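Local coordinates for protein beta-hexosaminidase (PDB 6JTJ) that probably removes terminal beta-1,4-linked N-acetylglucosamine from peptidoglycan fragments during cell-wall recycling, as a glycoside hydrolase of family 3, at residues L277-I280 with L281-I285; E309-R312 with I313-A317. All blocks are in the same frame, centred on the assembly; numbering follows the deposited sequence.

Contact 1 lies on helix 274-284 and contact 2 on helix 307-317, both in the family 3 catalytic domain, whose core is a barrel-like beta/alpha fold. They come in series along the chain, with strand 290-295 running between the two helices and strand 321-323 following the second; these two strands pair in parallel. The centres of the contacts are about 17 Å apart, yet their edges meet: Lys-278 NZ lies 2.9 Å from Glu-316 O, a probable hydrogen bond, and Leu-277 CB packs against Ala-317 O. Helix 274-284 packs on strand 290-295, which carries Asp-294, the predicted nucleophile, and helix 307-317 packs on strand 321-323.

Contact 1: residues L277-I280 with L281-I285; sequences LKQI and LRRDI
Ile-280 and Ile-285 meet toward the far end of helix 274-284, where the chain winds in wider pi-type turns. The backbone bonds therefore run from residue i+5 back to i: Arg-282 N to Leu-277 O, Arg-283 N to Lys-278 O, Asp-284 N to Gln-279 O, and Ile-285 N to Ile-280 O at 2.8 Å.

Arg-282 is the side chain to follow. Its CB rests 3.2 Å from Lys-278 O, and CG, anti to its own carbonyl carbon (chi1 -68°), drops as close to Leu-277 O. A bend at chi2 then turns the chain away from the preceding turn; beyond it, NH1 bonds to the carbonyls of Phe-287 and Gly-289, while NH2 forms a salt bridge with Asp-320. The arginine thus ties the helix to the loop leading into strand 290-295 and to the residue just before strand 321-323.

On the inner side, Leu-281 packs on Ile-291 and Phe-212, its CB 3.5 Å from Leu-277 O. Ile-285 reaches back along the helix, and its CD1 stops 4.1 Å from Ile-280 CG2.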
ATOM      1  N   LEU C 277     -18.535   1.677 -14.399  1.00 27.29           N
ATOM      2  CA  LEU C 277     -19.564   1.404 -13.416  1.00 28.98           C
ATOM      3  C   LEU C 277     -20.955   1.170 -14.020  1.00 31.32           C
ATOM      4  O   LEU C 277     -21.677   0.294 -13.552  1.00 28.70           O
ATOM      5  CB  LEU C 277     -19.608   2.524 -12.374  1.00 29.02           C
ATOM      6  CG  LEU C 277     -18.283   2.825 -11.668  1.00 28.26           C
ATOM      7  CD1 LEU C 277     -18.473   3.939 -10.653  1.00 27.85           C
ATOM      8  CD2 LEU C 277     -17.709   1.582 -10.990  1.00 27.19           C
ATOM      9  N   LYS C 278     -21.329   1.924 -15.047  1.00 31.75           N
ATOM     10  CA  LYS C 278     -22.666   1.771 -15.615  1.00 33.68           C
ATOM     11  C   LYS C 278     -22.650   0.819 -16.779  1.00 35.81           C
ATOM     12  O   LYS C 278     -23.397  -0.145 -16.819  1.00 40.44           O
ATOM     13  CB  LYS C 278     -23.241   3.123 -16.037  1.00 34.17           C
ATOM     14  CG  LYS C 278     -23.528   4.015 -14.847  1.00 36.80           C
ATOM     15  CD  LYS C 278     -24.199   5.310 -15.254  1.00 37.66           C
ATOM     16  CE  LYS C 278     -24.537   6.110 -14.014  1.00 39.25           C
ATOM     17  NZ  LYS C 278     -24.881   7.510 -14.348  1.00 40.65           N
ATOM     18  N   GLN C 279     -21.779   1.082 -17.729  1.00 37.28           N
ATOM     19  CA  GLN C 279     -21.774   0.317 -18.945  1.00 41.04           C
ATOM     20  C   GLN C 279     -21.254  -1.110 -18.688  1.00 38.26           C
ATOM     21  O   GLN C 279     -21.871  -2.087 -19.131  1.00 38.83           O
ATOM     22  CB  GLN C 279     -20.983   1.109 -20.010  1.00 46.26           C
ATOM     23  CG  GLN C 279     -20.756   0.459 -21.360  1.00 53.95           C
ATOM     24  CD  GLN C 279     -19.927   1.332 -22.298  1.00 59.82           C
ATOM     25  OE1 GLN C 279     -19.874   2.559 -22.153  1.00 61.42           O
ATOM     26  NE2 GLN C 279     -19.264   0.694 -23.258  1.00 59.82           N
ATOM     27  N   ILE C 280     -20.140  -1.242 -17.965  1.00 33.79           N
ATOM     28  CA  ILE C 280     -19.547  -2.567 -17.775  1.00 30.95           C
ATOM     29  C   ILE C 280     -20.144  -3.297 -16.580  1.00 28.92           C
ATOM     30  O   ILE C 280     -20.709  -4.367 -16.738  1.00 27.23           O
ATOM     31  CB  ILE C 280     -18.004  -2.501 -17.714  1.00 31.26           C
ATOM     32  CG1 ILE C 280     -17.460  -2.094 -19.094  1.00 31.73           C
ATOM     33  CG2 ILE C 280     -17.412  -3.847 -17.350  1.00 30.39           C
ATOM     34  CD1 ILE C 280     -16.038  -1.574 -19.087  1.00 32.08           C
ATOM     35  N   LEU C 281     -20.050  -2.712 -15.388  1.00 26.60           N
ATOM     36  CA  LEU C 281     -20.517  -3.403 -14.189  1.00 24.74           C
ATOM     37  C   LEU C 281     -22.042  -3.579 -14.124  1.00 23.83           C
ATOM     38  O   LEU C 281     -22.516  -4.669 -13.840  1.00 23.03           O
ATOM     39  CB  LEU C 281     -19.997  -2.693 -12.922  1.00 24.62           C
ATOM     40  CG  LEU C 281     -20.313  -3.347 -11.578  1.00 24.41           C
ATOM     41  CD1 LEU C 281     -19.918  -4.816 -11.544  1.00 23.97           C
ATOM     42  CD2 LEU C 281     -19.630  -2.580 -10.443  1.00 23.89           C
ATOM     43  N   ARG C 282     -22.807  -2.512 -14.341  1.00 25.31           N
ATOM     44  CA  ARG C 282     -24.272  -2.609 -14.314  1.00 28.83           C
ATOM     45  C   ARG C 282     -24.799  -3.335 -15.544  1.00 32.61           C
ATOM     46  O   ARG C 282     -25.421  -4.384 -15.424  1.00 35.72           O
ATOM     47  CB  ARG C 282     -24.940  -1.227 -14.223  1.00 28.70           C
ATOM     48  CG  ARG C 282     -24.739  -0.462 -12.923  1.00 28.23           C
ATOM     49  CD  ARG C 282     -25.412  -1.141 -11.755  1.00 27.25           C
ATOM     50  NE  ARG C 282     -25.282  -0.345 -10.548  1.00 26.51           N
ATOM     51  CZ  ARG C 282     -25.264  -0.830  -9.306  1.00 24.91           C
ATOM     52  NH1 ARG C 282     -25.361  -2.125  -9.062  1.00 23.46           N
ATOM     53  NH2 ARG C 282     -25.176   0.011  -8.282  1.00 25.78           N
ATOM     54  N   ARG C 283     -24.549  -2.774 -16.722  1.00 36.66           N
ATOM     55  CA  ARG C 283     -25.179  -3.273 -17.946  1.00 42.95           C
ATOM     56  C   ARG C 283     -24.639  -4.617 -18.391  1.00 42.53           C
ATOM     57  O   ARG C 283     -25.390  -5.556 -18.569  1.00 44.03           O
ATOM     58  CB  ARG C 283     -25.021  -2.293 -19.122  1.00 48.84           C
ATOM     59  CG  ARG C 283     -26.341  -2.041 -19.815  1.00 55.37           C
ATOM     60  CD  ARG C 283     -26.264  -1.699 -21.266  1.00 61.22           C
ATOM     61  NE  ARG C 283     -25.170  -0.885 -21.756  1.00 65.94           N
ATOM     62  CZ  ARG C 283     -24.033  -1.382 -22.226  1.00 65.49           C
ATOM     63  NH1 ARG C 283     -23.798  -2.696 -22.189  1.00 64.77           N
ATOM     64  NH2 ARG C 283     -23.120  -0.556 -22.694  1.00 64.54           N
ATOM     65  N   ASP C 284     -23.335  -4.683 -18.607  1.00 38.88           N
ATOM     66  CA  ASP C 284     -22.715  -5.863 -19.165  1.00 39.50           C
ATOM     67  C   ASP C 284     -22.672  -7.021 -18.155  1.00 38.60           C
ATOM     68  O   ASP C 284     -23.009  -8.159 -18.492  1.00 39.49           O
ATOM     69  CB  ASP C 284     -21.327  -5.492 -19.654  1.00 44.30           C
ATOM     70  CG  ASP C 284     -20.768  -6.479 -20.629  1.00 52.11           C
ATOM     71  OD1 ASP C 284     -21.092  -7.682 -20.525  1.00 59.54           O
ATOM     72  OD2 ASP C 284     -19.956  -6.059 -21.477  1.00 57.69           O
ATOM     73  N   ILE C 285     -22.277  -6.737 -16.914  1.00 32.51           N
ATOM     74  CA  ILE C 285     -22.144  -7.782 -15.909  1.00 28.22           C
ATOM     75  C   ILE C 285     -23.477  -8.093 -15.213  1.00 26.66           C
ATOM     76  O   ILE C 285     -23.680  -9.213 -14.737  1.00 25.65           O
ATOM     77  CB  ILE C 285     -21.028  -7.440 -14.885  1.00 27.90           C
ATOM     78  CG1 ILE C 285     -19.679  -7.465 -15.599  1.00 28.37           C
ATOM     79  CG2 ILE C 285     -21.019  -8.406 -13.702  1.00 26.15           C
ATOM     80  CD1 ILE C 285     -18.539  -6.855 -14.829  1.00 29.08           C
TER

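Contact 2: residues E309-R312 with I313-A317; sequences ERAR and ISFEA
Glu-309, Arg-312 and Glu-316 form a salt-bridge network along one side of helix 307-317. Arg-312 takes hold of Glu-309 side-on: NE gives a nearly straight bond to OE1 (2.9 Å, 174°), lying in the guanidinium plane, and NH2 binds OE2 at 2.7 Å. Both oxygens are met on their syn sides, OE1 from well out of the carboxylate plane, and this double grip fixes the rotation of the guanidinium. A bend at chi3 (71°) swings the group round to the glutamate one turn back. The other link, on the solvent side, is slack. Exposed Glu-316 runs alongside exposed Arg-312, but its carboxylate stands almost perpendicular to the guanidinium, and the NH1 to OE2 bond is weak, 3.4 Å long. The single positive charge would balance only about one of the two carboxylates, and the closer grip suggests that it is shared chiefly with Glu-309. Ile-313 crosses the network at about a right angle, with CG2 over one face of the guanidinium and 3.6 Å from Glu-309 OE2.

The sides of the helix turned to the barrel, with Ala-311 and Ser-314 buried, are packed more firmly. Phe-315 leans back over the preceding turn: with CG anti to its carbonyl carbon, the ring brings CD2 to 3.2 Å from Ala-311 O and CE2 to 4.1 Å from Ala-311 CB. That same carbonyl accepts the backbone N-H of Phe-315, one of four regular alpha-helical bonds joining the two segments.

Towards the core, Ser-314 and Phe-315 rest on Val-322 of strand 321-323, and Ser-314 also touches Phe-272 and Leu-296. Its side chain is about 5 Å from that of Asp-294, the predicted nucleophile. Arg-310 bonds to the carbonyl of Ala-304, and the helix is braced between strand 321-323 and its neighbour, helix 274-284.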
ATOM      1  N   GLU C 309     -18.466  18.566  -4.646  1.00 38.86           N
ATOM      2  CA  GLU C 309     -18.216  18.299  -6.048  1.00 40.71           C
ATOM      3  C   GLU C 309     -17.698  16.867  -6.253  1.00 39.39           C
ATOM      4  O   GLU C 309     -18.104  16.195  -7.196  1.00 36.19           O
ATOM      5  CB  GLU C 309     -17.250  19.350  -6.625  1.00 43.08           C
ATOM      6  CG  GLU C 309     -16.851  19.148  -8.076  1.00 43.94           C
ATOM      7  CD  GLU C 309     -18.016  19.180  -9.054  1.00 48.35           C
ATOM      8  OE1 GLU C 309     -19.126  19.628  -8.703  1.00 47.99           O
ATOM      9  OE2 GLU C 309     -17.814  18.737 -10.214  1.00 57.26           O
ATOM     10  N   ARG C 310     -16.798  16.435  -5.372  1.00 40.86           N
ATOM     11  CA  ARG C 310     -16.193  15.097  -5.445  1.00 42.12           C
ATOM     12  C   ARG C 310     -17.277  14.007  -5.282  1.00 39.89           C
ATOM     13  O   ARG C 310     -17.341  13.060  -6.077  1.00 36.83           O
ATOM     14  CB  ARG C 310     -15.003  14.944  -4.451  1.00 44.93           C
ATOM     15  CG  ARG C 310     -13.701  15.148  -5.174  1.00 51.34           C
ATOM     16  CD  ARG C 310     -12.467  14.997  -4.332  1.00 56.90           C
ATOM     17  NE  ARG C 310     -12.085  16.202  -3.592  1.00 64.19           N
ATOM     18  CZ  ARG C 310     -12.153  16.422  -2.269  1.00 67.04           C
ATOM     19  NH1 ARG C 310     -11.737  17.598  -1.801  1.00 64.98           N
ATOM     20  NH2 ARG C 310     -12.615  15.513  -1.405  1.00 67.00           N
ATOM     21  N   ALA C 311     -18.186  14.218  -4.329  1.00 36.16           N
ATOM     22  CA  ALA C 311     -19.357  13.346  -4.178  1.00 35.03           C
ATOM     23  C   ALA C 311     -20.260  13.362  -5.410  1.00 34.50           C
ATOM     24  O   ALA C 311     -20.679  12.304  -5.891  1.00 34.26           O
ATOM     25  CB  ALA C 311     -20.148  13.725  -2.956  1.00 34.35           C
ATOM     26  N   ARG C 312     -20.524  14.551  -5.944  1.00 31.31           N
ATOM     27  CA  ARG C 312     -21.376  14.690  -7.102  1.00 30.49           C
ATOM     28  C   ARG C 312     -20.861  13.859  -8.263  1.00 30.48           C
ATOM     29  O   ARG C 312     -21.641  13.161  -8.926  1.00 28.52           O
ATOM     30  CB  ARG C 312     -21.503  16.162  -7.525  1.00 31.67           C
ATOM     31  CG  ARG C 312     -22.528  16.419  -8.635  1.00 33.47           C
ATOM     32  CD  ARG C 312     -22.503  17.869  -9.142  1.00 35.10           C
ATOM     33  NE  ARG C 312     -21.298  18.153  -9.916  1.00 36.68           N
ATOM     34  CZ  ARG C 312     -21.072  17.725 -11.162  1.00 42.31           C
ATOM     35  NH1 ARG C 312     -21.971  16.997 -11.817  1.00 45.62           N
ATOM     36  NH2 ARG C 312     -19.923  18.026 -11.771  1.00 47.11           N
ATOM     37  N   ILE C 313     -19.562  13.954  -8.541  1.00 31.11           N
ATOM     38  CA  ILE C 313     -19.010  13.223  -9.691  1.00 32.96           C
ATOM     39  C   ILE C 313     -19.010  11.707  -9.430  1.00 29.13           C
ATOM     40  O   ILE C 313     -19.174  10.930 -10.352  1.00 27.43           O
ATOM     41  CB  ILE C 313     -17.625  13.738 -10.174  1.00 37.91           C
ATOM     42  CG1 ILE C 313     -16.586  13.702  -9.068  1.00 40.57           C
ATOM     43  CG2 ILE C 313     -17.748  15.153 -10.751  1.00 38.29           C
ATOM     44  CD1 ILE C 313     -15.183  14.003  -9.568  1.00 46.64           C
ATOM     45  N   SER C 314     -18.862  11.313  -8.168  1.00 27.56           N
ATOM     46  CA  SER C 314     -18.985   9.906  -7.796  1.00 28.56           C
ATOM     47  C   SER C 314     -20.380   9.346  -8.057  1.00 26.33           C
ATOM     48  O   SER C 314     -20.513   8.309  -8.696  1.00 25.08           O
ATOM     49  CB  SER C 314     -18.635   9.686  -6.340  1.00 29.50           C
ATOM     50  OG  SER C 314     -17.290  10.010  -6.091  1.00 33.29           O
ATOM     51  N   PHE C 315     -21.409  10.024  -7.557  1.00 27.31           N
ATOM     52  CA  PHE C 315     -22.789   9.608  -7.808  1.00 26.99           C
ATOM     53  C   PHE C 315     -23.108   9.591  -9.289  1.00 28.55           C
ATOM     54  O   PHE C 315     -23.704   8.632  -9.788  1.00 27.99           O
ATOM     55  CB  PHE C 315     -23.792  10.524  -7.133  1.00 27.71           C
ATOM     56  CG  PHE C 315     -23.781  10.434  -5.648  1.00 26.77           C
ATOM     57  CD1 PHE C 315     -23.973   9.216  -5.013  1.00 27.55           C
ATOM     58  CD2 PHE C 315     -23.601  11.564  -4.879  1.00 26.03           C
ATOM     59  CE1 PHE C 315     -23.950   9.126  -3.633  1.00 25.78           C
ATOM     60  CE2 PHE C 315     -23.588  11.478  -3.500  1.00 25.91           C
ATOM     61  CZ  PHE C 315     -23.774  10.262  -2.877  1.00 25.04           C
ATOM     62  N   GLU C 316     -22.702  10.638  -9.988  1.00 28.11           N
ATOM     63  CA  GLU C 316     -22.926  10.742 -11.421  1.00 30.72           C
ATOM     64  C   GLU C 316     -22.259   9.596 -12.181  1.00 29.18           C
ATOM     65  O   GLU C 316     -22.809   9.111 -13.174  1.00 25.63           O
ATOM     66  CB  GLU C 316     -22.423  12.111 -11.909  1.00 35.77           C
ATOM     67  CG  GLU C 316     -22.280  12.289 -13.410  1.00 43.28           C
ATOM     68  CD  GLU C 316     -21.737  13.682 -13.780  1.00 51.38           C
ATOM     69  OE1 GLU C 316     -20.498  13.892 -13.772  1.00 51.94           O
ATOM     70  OE2 GLU C 316     -22.561  14.557 -14.121  1.00 53.90           O
ATOM     71  N   ALA C 317     -21.075   9.160 -11.722  1.00 27.51           N
ATOM     72  CA  ALA C 317     -20.385   8.024 -12.337  1.00 26.74           C
ATOM     73  C   ALA C 317     -21.081   6.666 -12.124  1.00 25.01           C
ATOM     74  O   ALA C 317     -20.862   5.737 -12.901  1.00 25.62           O
ATOM     75  CB  ALA C 317     -18.945   7.943 -11.844  1.00 27.60           C
TER